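Side-chain contacts in adapter protein MecA 1 (Bacillus subtilis, PDB 3JTP), which acts as an adaptor that targets unfolded and aggregated proteins to the ClpC protease, and likewise ComK and Spx, so restraining competence: residues C48-D52 / E53-N57; S69-S72 / I73-E77; I20-K24 / L25-G29. The protein carries 3 engineered substitutions. All blocks are in the same frame, centred on the assembly; numbering follows the deposited sequence.

Interaction 1 of 3, residues C48-D52 / E53-N57; sequences CDMTD and EEVEN. Engineered in segment 48-52: Asp49 (natural residue Asn).
The backbones of Thr51 and Val55 meet where an irregular loop runs into helix 54-65: Val55 N donates to Thr51 O at 2.9 Å, with an almost straight angle of 175° at the hydrogen. The side chain of Val55 is also turned toward the loop. With CG1 anti to the backbone N (chi1 173°), its other branch, CG2, is left to face the loop, lying beside the accepting carbonyl and only 3.5 Å from Met50 CB, a tight carbon contact. Val55 also touches Phe47 in the loop, whereas Met50 reaches Ser30. Beyond CB, the Met50 chain bends twice and meets Glu54 at about a right angle. The carboxylate end of Glu54 lies against its flank, with Glu54 OE2 3.4 Å from Met50 CG and 3.6 Å from Met50 SD. Glu54 gets there because its CG is anti to its own backbone N (chi1 -154°) and the rest of the chain runs out extended. Closer to the helix backbone, Thr51 OG1 approaches the aliphatic root of the same residue, 3.9 Å from Glu54 CB. The loop is therefore joined to the first helical turn by the straight bond from Val55 N and by van der Waals contact, with the thioether and methylenes of Met50 packed against the Val55 methyl and the Glu54 carboxylate. Chemically, the contact is a mixed one at the surface: Asp52, Glu53, Glu54 and Glu56 gather acidic groups at the helix start, where negative charge would probably be favoured by the helix dipole.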
loop_
_atom_site.group_PDB
_atom_site.type_symbol
_atom_site.label_atom_id
_atom_site.label_comp_id
_atom_site.label_asym_id
_atom_site.label_seq_id
_atom_site.Cartn_x
_atom_site.Cartn_y
_atom_site.Cartn_z
ATOM N N CYS A 48 0.568 -7.751 -9.735
ATOM C CA CYS A 48 0.220 -8.941 -10.524
ATOM C C CYS A 48 1.091 -9.169 -11.751
ATOM O O CYS A 48 1.975 -10.032 -11.736
ATOM C CB CYS A 48 -1.268 -8.950 -10.898
ATOM S SG CYS A 48 -1.813 -7.527 -11.849
ATOM N N ASP A 49 0.827 -8.406 -12.811
ATOM C CA ASP A 49 1.640 -8.469 -14.022
ATOM C C ASP A 49 2.268 -7.107 -14.327
ATOM O O ASP A 49 1.614 -6.177 -14.801
ATOM C CB ASP A 49 0.839 -9.013 -15.219
ATOM C CG ASP A 49 0.273 -7.914 -16.104
ATOM O OD1 ASP A 49 1.053 -7.307 -16.870
ATOM O OD2 ASP A 49 -0.952 -7.665 -16.045
ATOM N N MET A 50 3.548 -7.000 -14.006
ATOM C CA MET A 50 4.349 -5.840 -14.324
ATOM C C MET A 50 5.680 -6.496 -14.627
ATOM O O MET A 50 5.797 -7.718 -14.536
ATOM C CB MET A 50 4.447 -4.932 -13.103
ATOM C CG MET A 50 4.175 -3.465 -13.367
ATOM S SD MET A 50 3.361 -2.694 -11.945
ATOM C CE MET A 50 1.813 -3.564 -12.004
ATOM N N THR A 51 6.689 -5.727 -14.994
ATOM C CA THR A 51 7.978 -6.343 -15.267
ATOM C C THR A 51 8.935 -6.144 -14.110
ATOM O O THR A 51 8.840 -5.155 -13.380
ATOM C CB THR A 51 8.608 -5.820 -16.565
ATOM O OG1 THR A 51 8.304 -4.425 -16.717
ATOM C CG2 THR A 51 8.066 -6.608 -17.761
ATOM N N ASP A 52 9.854 -7.093 -13.956
ATOM C CA ASP A 52 10.847 -7.059 -12.884
ATOM C C ASP A 52 11.599 -5.734 -12.855
ATOM O O ASP A 52 12.410 -5.489 -11.965
ATOM C CB ASP A 52 11.834 -8.227 -13.014
ATOM C CG ASP A 52 11.189 -9.571 -12.722
ATOM O OD1 ASP A 52 9.948 -9.665 -12.840
ATOM O OD2 ASP A 52 11.918 -10.529 -12.372
ATOM N N GLU A 53 11.334 -4.879 -13.831
ATOM C CA GLU A 53 11.953 -3.567 -13.847
ATOM C C GLU A 53 10.997 -2.530 -13.274
ATOM O O GLU A 53 11.361 -1.764 -12.381
ATOM C CB GLU A 53 12.358 -3.191 -15.268
ATOM C CG GLU A 53 12.527 -4.392 -16.184
ATOM C CD GLU A 53 13.475 -4.118 -17.335
ATOM O OE1 GLU A 53 13.591 -4.988 -18.221
ATOM O OE2 GLU A 53 14.111 -3.040 -17.345
ATOM N N GLU A 54 9.773 -2.504 -13.792
ATOM C CA GLU A 54 8.802 -1.500 -13.378
ATOM C C GLU A 54 8.587 -1.694 -11.881
ATOM O O GLU A 54 8.506 -0.730 -11.112
ATOM C CB GLU A 54 7.488 -1.647 -14.171
ATOM C CG GLU A 54 6.659 -0.363 -14.302
ATOM C CD GLU A 54 5.305 -0.582 -15.001
ATOM O OE1 GLU A 54 5.266 -1.045 -16.160
ATOM O OE2 GLU A 54 4.262 -0.267 -14.391
ATOM N N VAL A 55 8.546 -2.961 -11.481
ATOM C CA VAL A 55 8.330 -3.349 -10.098
ATOM C C VAL A 55 9.438 -2.873 -9.169
ATOM O O VAL A 55 9.165 -2.392 -8.073
ATOM C CB VAL A 55 8.213 -4.867 -9.979
ATOM C CG1 VAL A 55 8.167 -5.283 -8.510
ATOM C CG2 VAL A 55 6.980 -5.358 -10.735
ATOM N N GLU A 56 10.685 -3.006 -9.608
ATOM C CA GLU A 56 11.836 -2.652 -8.782
ATOM C C GLU A 56 11.818 -1.171 -8.408
ATOM O O GLU A 56 11.874 -0.817 -7.239
ATOM C CB GLU A 56 13.160 -3.058 -9.461
ATOM C CG GLU A 56 13.604 -2.169 -10.620
ATOM C CD GLU A 56 14.367 -2.918 -11.728
ATOM O OE1 GLU A 56 14.622 -4.139 -11.595
ATOM O OE2 GLU A 56 14.711 -2.270 -12.744
ATOM N N ASN A 57 11.708 -0.305 -9.399
ATOM C CA ASN A 57 11.693 1.123 -9.150
ATOM C C ASN A 57 10.438 1.583 -8.405
ATOM O O ASN A 57 10.469 2.569 -7.670
ATOM C CB ASN A 57 11.851 1.866 -10.476
ATOM C CG ASN A 57 12.936 1.250 -11.353
ATOM O OD1 ASN A 57 14.125 1.278 -11.006
ATOM N ND2 ASN A 57 12.530 0.679 -12.491
#

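Interaction 2 of 3, residues S69-S72 / I73-E77; sequences SSIS and IHRLE
Ser72 is the N-cap of helix 73-79, and its hydroxyl accepts from the backbone N-H groups of the opening turn. The principal bond runs from His74 N to Ser72 OG, 2.8 Å long with an angle of 150° at the hydrogen; a weak second one comes from Arg75 N at 3.5 Å. The serine reaches over the helix end because OG swings away from its own backbone N and stays beside the carbonyl carbon (chi1 155°). One oxygen thus serves two N-H groups that have no preceding helical carbonyl to bind. The carbonyl of the same residue starts the regular pattern, as Leu76 N donates to Ser72 O at 3.0 Å in a nearly straight bond. One residue earlier, Ile71 adds an apolar link. Its CG2 branch touches Leu76 CG at 4.0 Å, the two side chains crossing at about a right angle, and meets the aliphatic part of Arg75 obliquely, 3.8 Å from Arg75 CG. The bent Arg75 chain then carries its guanidinium away from the loop. Leu76 is buried, and Tyr35, Phe37 and Tyr42 of the sheet pack around it; Ile71 shares the contact with Tyr42. The approach to the cap is shaped by an ST turn, in which Ile71 N donates to Ser69 OG at 2.9 Å. Apolar contact between the residue before an N-cap and the fourth residue after it defines the hydrophobic staple, and here Ile71 and Leu76 form one around a serine cap, a classic way of beginning a helix.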
loop_
_atom_site.group_PDB
_atom_site.type_symbol
_atom_site.label_atom_id
_atom_site.label_comp_id
_atom_site.label_asym_id
_atom_site.label_seq_id
_atom_site.Cartn_x
_atom_site.Cartn_y
_atom_site.Cartn_z
ATOM N N SER A 69 6.377 -5.781 5.599
ATOM C CA SER A 69 5.882 -6.445 6.802
ATOM C C SER A 69 5.689 -7.943 6.588
ATOM O O SER A 69 5.426 -8.395 5.468
ATOM C CB SER A 69 4.564 -5.821 7.274
ATOM O OG SER A 69 4.072 -6.467 8.444
ATOM N N SER A 70 5.803 -8.706 7.670
ATOM C CA SER A 70 5.487 -10.123 7.636
ATOM C C SER A 70 4.069 -10.337 8.133
ATOM O O SER A 70 3.567 -11.465 8.127
ATOM C CB SER A 70 6.452 -10.934 8.497
ATOM O OG SER A 70 7.797 -10.617 8.212
ATOM N N ILE A 71 3.417 -9.259 8.565
ATOM C CA ILE A 71 2.013 -9.362 8.961
ATOM C C ILE A 71 1.170 -9.912 7.800
ATOM O O ILE A 71 1.068 -9.295 6.735
ATOM C CB ILE A 71 1.437 -8.015 9.410
ATOM C CG1 ILE A 71 2.242 -7.439 10.586
ATOM C CG2 ILE A 71 -0.028 -8.171 9.770
ATOM C CD1 ILE A 71 2.118 -8.194 11.895
ATOM N N SER A 72 0.556 -11.065 8.022
ATOM C CA SER A 72 -0.204 -11.743 6.983
ATOM C C SER A 72 -1.503 -11.053 6.578
ATOM O O SER A 72 -2.234 -10.482 7.396
ATOM C CB SER A 72 -0.519 -13.189 7.383
ATOM O OG SER A 72 -1.683 -13.627 6.696
ATOM N N ILE A 73 -1.794 -11.161 5.292
ATOM C CA ILE A 73 -3.031 -10.648 4.741
ATOM C C ILE A 73 -4.260 -11.300 5.386
ATOM O O ILE A 73 -5.334 -10.696 5.399
ATOM C CB ILE A 73 -3.027 -10.755 3.190
ATOM C CG1 ILE A 73 -4.398 -10.413 2.610
ATOM C CG2 ILE A 73 -2.490 -12.087 2.740
ATOM C CD1 ILE A 73 -4.654 -8.908 2.592
ATOM N N HIS A 74 -4.093 -12.502 5.953
ATOM C CA HIS A 74 -5.189 -13.183 6.670
ATOM C C HIS A 74 -5.362 -12.637 8.088
ATOM O O HIS A 74 -6.481 -12.392 8.543
ATOM C CB HIS A 74 -4.994 -14.706 6.699
ATOM C CG HIS A 74 -4.992 -15.331 5.339
ATOM N ND1 HIS A 74 -3.896 -15.977 4.819
ATOM C CD2 HIS A 74 -5.952 -15.384 4.384
ATOM C CE1 HIS A 74 -4.176 -16.407 3.600
ATOM N NE2 HIS A 74 -5.419 -16.059 3.313
ATOM N N ARG A 75 -4.245 -12.466 8.776
ATOM C CA ARG A 75 -4.202 -11.673 9.993
ATOM C C ARG A 75 -5.026 -10.389 9.823
ATOM O O ARG A 75 -6.005 -10.160 10.545
ATOM C CB ARG A 75 -2.753 -11.300 10.276
ATOM C CG ARG A 75 -2.563 -10.382 11.459
ATOM C CD ARG A 75 -2.862 -11.097 12.744
ATOM N NE ARG A 75 -2.033 -12.285 12.909
ATOM C CZ ARG A 75 -2.255 -13.222 13.827
ATOM N NH1 ARG A 75 -1.449 -14.272 13.906
ATOM N NH2 ARG A 75 -3.284 -13.108 14.662
ATOM N N LEU A 76 -4.618 -9.552 8.865
ATOM C CA LEU A 76 -5.298 -8.289 8.594
ATOM C C LEU A 76 -6.773 -8.483 8.261
ATOM O O LEU A 76 -7.620 -7.718 8.720
ATOM C CB LEU A 76 -4.615 -7.551 7.434
ATOM C CG LEU A 76 -3.226 -6.956 7.666
ATOM C CD1 LEU A 76 -2.543 -6.658 6.348
ATOM C CD2 LEU A 76 -3.354 -5.698 8.490
ATOM N N GLU A 77 -7.085 -9.496 7.452
ATOM C CA GLU A 77 -8.463 -9.702 6.990
ATOM C C GLU A 77 -9.452 -9.953 8.126
ATOM O O GLU A 77 -10.638 -9.649 8.016
ATOM C CB GLU A 77 -8.545 -10.859 5.989
ATOM C CG GLU A 77 -8.630 -10.449 4.531
ATOM C CD GLU A 77 -8.692 -11.644 3.595
ATOM O OE1 GLU A 77 -9.479 -11.604 2.619
ATOM O OE2 GLU A 77 -7.965 -12.632 3.839
#

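Interaction 3 of 3, residues I20-K24 / L25-G29; sequences ISLSK and LNVNG
The end of the Leu22 side chain lies near Val27 where the chain leaves helix 16-24. The two apolar side chains cross obliquely, Leu22 CD2 toward Val27 CG1, although the model brings these carbons implausibly close and their exact spacing is doubtful. The packing on this side comes from helix 54-65, with Met62 against Leu22 and Gln58 against Val27. Ser23, buried beside helix 88-96, where it touches Lys93, turns its hydroxyl back along its own helix: with chi1 at 82°, Ser23 OG donates to Ile20 O at 2.7 Å, in the carbonyl plane and on a lone pair. Ile20 O also accepts from Lys24 N, so two donors grip a single carbonyl in the last helical turn. Beyond it the chain unwinds through bonds that span three residues instead of four. Leu25 N donates to Leu22 O at 3.0 Å from above the carbonyl plane, and Asn26 N gives Ser23 O a weak bond of 3.3 Å. Asn26 then takes up a left-handed backbone conformation (phi 53°), a common helix C-terminal device that redirects the chain toward strand 31-37. Beside helix 88-96 the polar fit is less complete: Asn28 ND2, buried here, lies 3.6 Å from Ser23 O and has no hydrogen-bonding partner in the model. The outer side is looser. Lys24, Leu25 and Asn26 are exposed, and Lys24 sends its bent chain away from the turn to a weak bond with Ser98. Leu25 keeps its root close to the helix, Leu25 CB being 3.3 Å from Leu22 O, and its side chain meets Tyr65. The Asn26 side chain starts away from helix 16-24, and its OD1 is hydrogen-bonded to Lys93 NZ of helix 88-96.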
loop_
_atom_site.group_PDB
_atom_site.type_symbol
_atom_site.label_atom_id
_atom_site.label_comp_id
_atom_site.label_asym_id
_atom_site.label_seq_id
_atom_site.Cartn_x
_atom_site.Cartn_y
_atom_site.Cartn_z
ATOM N N ILE A 20 -0.787 8.886 2.130
ATOM C CA ILE A 20 -1.175 9.978 1.236
ATOM C C ILE A 20 0.012 10.421 0.358
ATOM O O ILE A 20 -0.128 10.510 -0.861
ATOM C CB ILE A 20 -1.720 11.187 2.011
ATOM C CG1 ILE A 20 -2.972 10.811 2.801
ATOM C CG2 ILE A 20 -2.050 12.363 1.067
ATOM C CD1 ILE A 20 -3.413 11.928 3.760
ATOM N N SER A 21 1.165 10.688 0.980
ATOM C CA SER A 21 2.402 11.003 0.249
ATOM C C SER A 21 2.692 10.001 -0.848
ATOM O O SER A 21 2.960 10.393 -1.976
ATOM C CB SER A 21 3.618 11.067 1.175
ATOM O OG SER A 21 3.550 12.196 2.013
ATOM N N LEU A 22 2.652 8.706 -0.522
ATOM C CA LEU A 22 2.904 7.682 -1.527
ATOM C C LEU A 22 1.911 7.802 -2.667
ATOM O O LEU A 22 2.277 7.701 -3.835
ATOM C CB LEU A 22 2.817 6.287 -0.932
ATOM C CG LEU A 22 3.758 5.227 -1.509
ATOM C CD1 LEU A 22 3.144 3.838 -1.322
ATOM C CD2 LEU A 22 4.098 5.459 -2.957
ATOM N N SER A 23 0.646 8.011 -2.327
ATOM C CA SER A 23 -0.387 8.049 -3.351
ATOM C C SER A 23 -0.185 9.195 -4.348
ATOM O O SER A 23 -0.527 9.069 -5.518
ATOM C CB SER A 23 -1.780 8.148 -2.733
ATOM O OG SER A 23 -2.076 9.489 -2.404
ATOM N N LYS A 24 0.357 10.314 -3.886
ATOM C CA LYS A 24 0.506 11.466 -4.760
ATOM C C LYS A 24 1.511 11.149 -5.868
ATOM O O LYS A 24 1.479 11.759 -6.945
ATOM C CB LYS A 24 0.951 12.690 -3.975
ATOM C CG LYS A 24 0.650 13.986 -4.691
ATOM C CD LYS A 24 1.465 15.160 -4.151
ATOM C CE LYS A 24 0.857 15.772 -2.886
ATOM N NZ LYS A 24 1.102 17.268 -2.889
ATOM N N LEU A 25 2.383 10.176 -5.607
ATOM C CA LEU A 25 3.483 9.863 -6.519
ATOM C C LEU A 25 3.069 9.131 -7.802
ATOM O O LEU A 25 3.899 8.872 -8.681
ATOM C CB LEU A 25 4.575 9.098 -5.780
ATOM C CG LEU A 25 5.758 9.972 -5.351
ATOM C CD1 LEU A 25 5.445 11.451 -5.538
ATOM C CD2 LEU A 25 6.198 9.691 -3.932
ATOM N N ASN A 26 1.787 8.813 -7.922
ATOM C CA ASN A 26 1.306 8.062 -9.075
ATOM C C ASN A 26 2.075 6.778 -9.329
ATOM O O ASN A 26 2.359 6.433 -10.474
ATOM C CB ASN A 26 1.344 8.930 -10.324
ATOM C CG ASN A 26 0.049 9.655 -10.551
ATOM O OD1 ASN A 26 -1.025 9.163 -10.188
ATOM N ND2 ASN A 26 0.136 10.833 -11.153
ATOM N N VAL A 27 2.413 6.080 -8.249
ATOM C CA VAL A 27 3.097 4.801 -8.324
ATOM C C VAL A 27 2.123 3.715 -7.893
ATOM O O VAL A 27 2.515 2.581 -7.606
ATOM C CB VAL A 27 4.279 4.761 -7.360
ATOM C CG1 VAL A 27 3.778 4.540 -5.955
ATOM C CG2 VAL A 27 5.229 3.657 -7.741
ATOM N N ASN A 28 0.849 4.081 -7.818
ATOM C CA ASN A 28 -0.191 3.117 -7.508
ATOM C C ASN A 28 -0.016 1.879 -8.374
ATOM O O ASN A 28 -0.534 1.802 -9.498
ATOM C CB ASN A 28 -1.572 3.752 -7.673
ATOM C CG ASN A 28 -1.502 5.128 -8.296
ATOM O OD1 ASN A 28 -1.371 5.260 -9.522
ATOM N ND2 ASN A 28 -1.594 6.170 -7.456
ATOM N N GLY A 29 0.735 0.925 -7.823
ATOM C CA GLY A 29 1.282 -0.196 -8.558
ATOM C C GLY A 29 0.270 -1.274 -8.801
ATOM O O GLY A 29 0.190 -2.233 -8.039
#

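Overall arrangement
Along the chain the order is interaction 3, interaction 1, interaction 2, each at one end of a different helix: the exit from 16-24 and the entries to 54-65 and 73-79. Interactions 3 and 1, with centres about 16 Å apart, touch through Met50 CE and Gly29 C (4.2 Å), so the loops leading into strand 31-37 and out of strand 40-46 pack together. Interaction 2 stands apart, about 22 Å from either centre, on the opposite side of the chain's centre from interaction 3. The five-stranded antiparallel sheet connects these regions in the C-terminal domain, the part of MecA that interacts with ClpC.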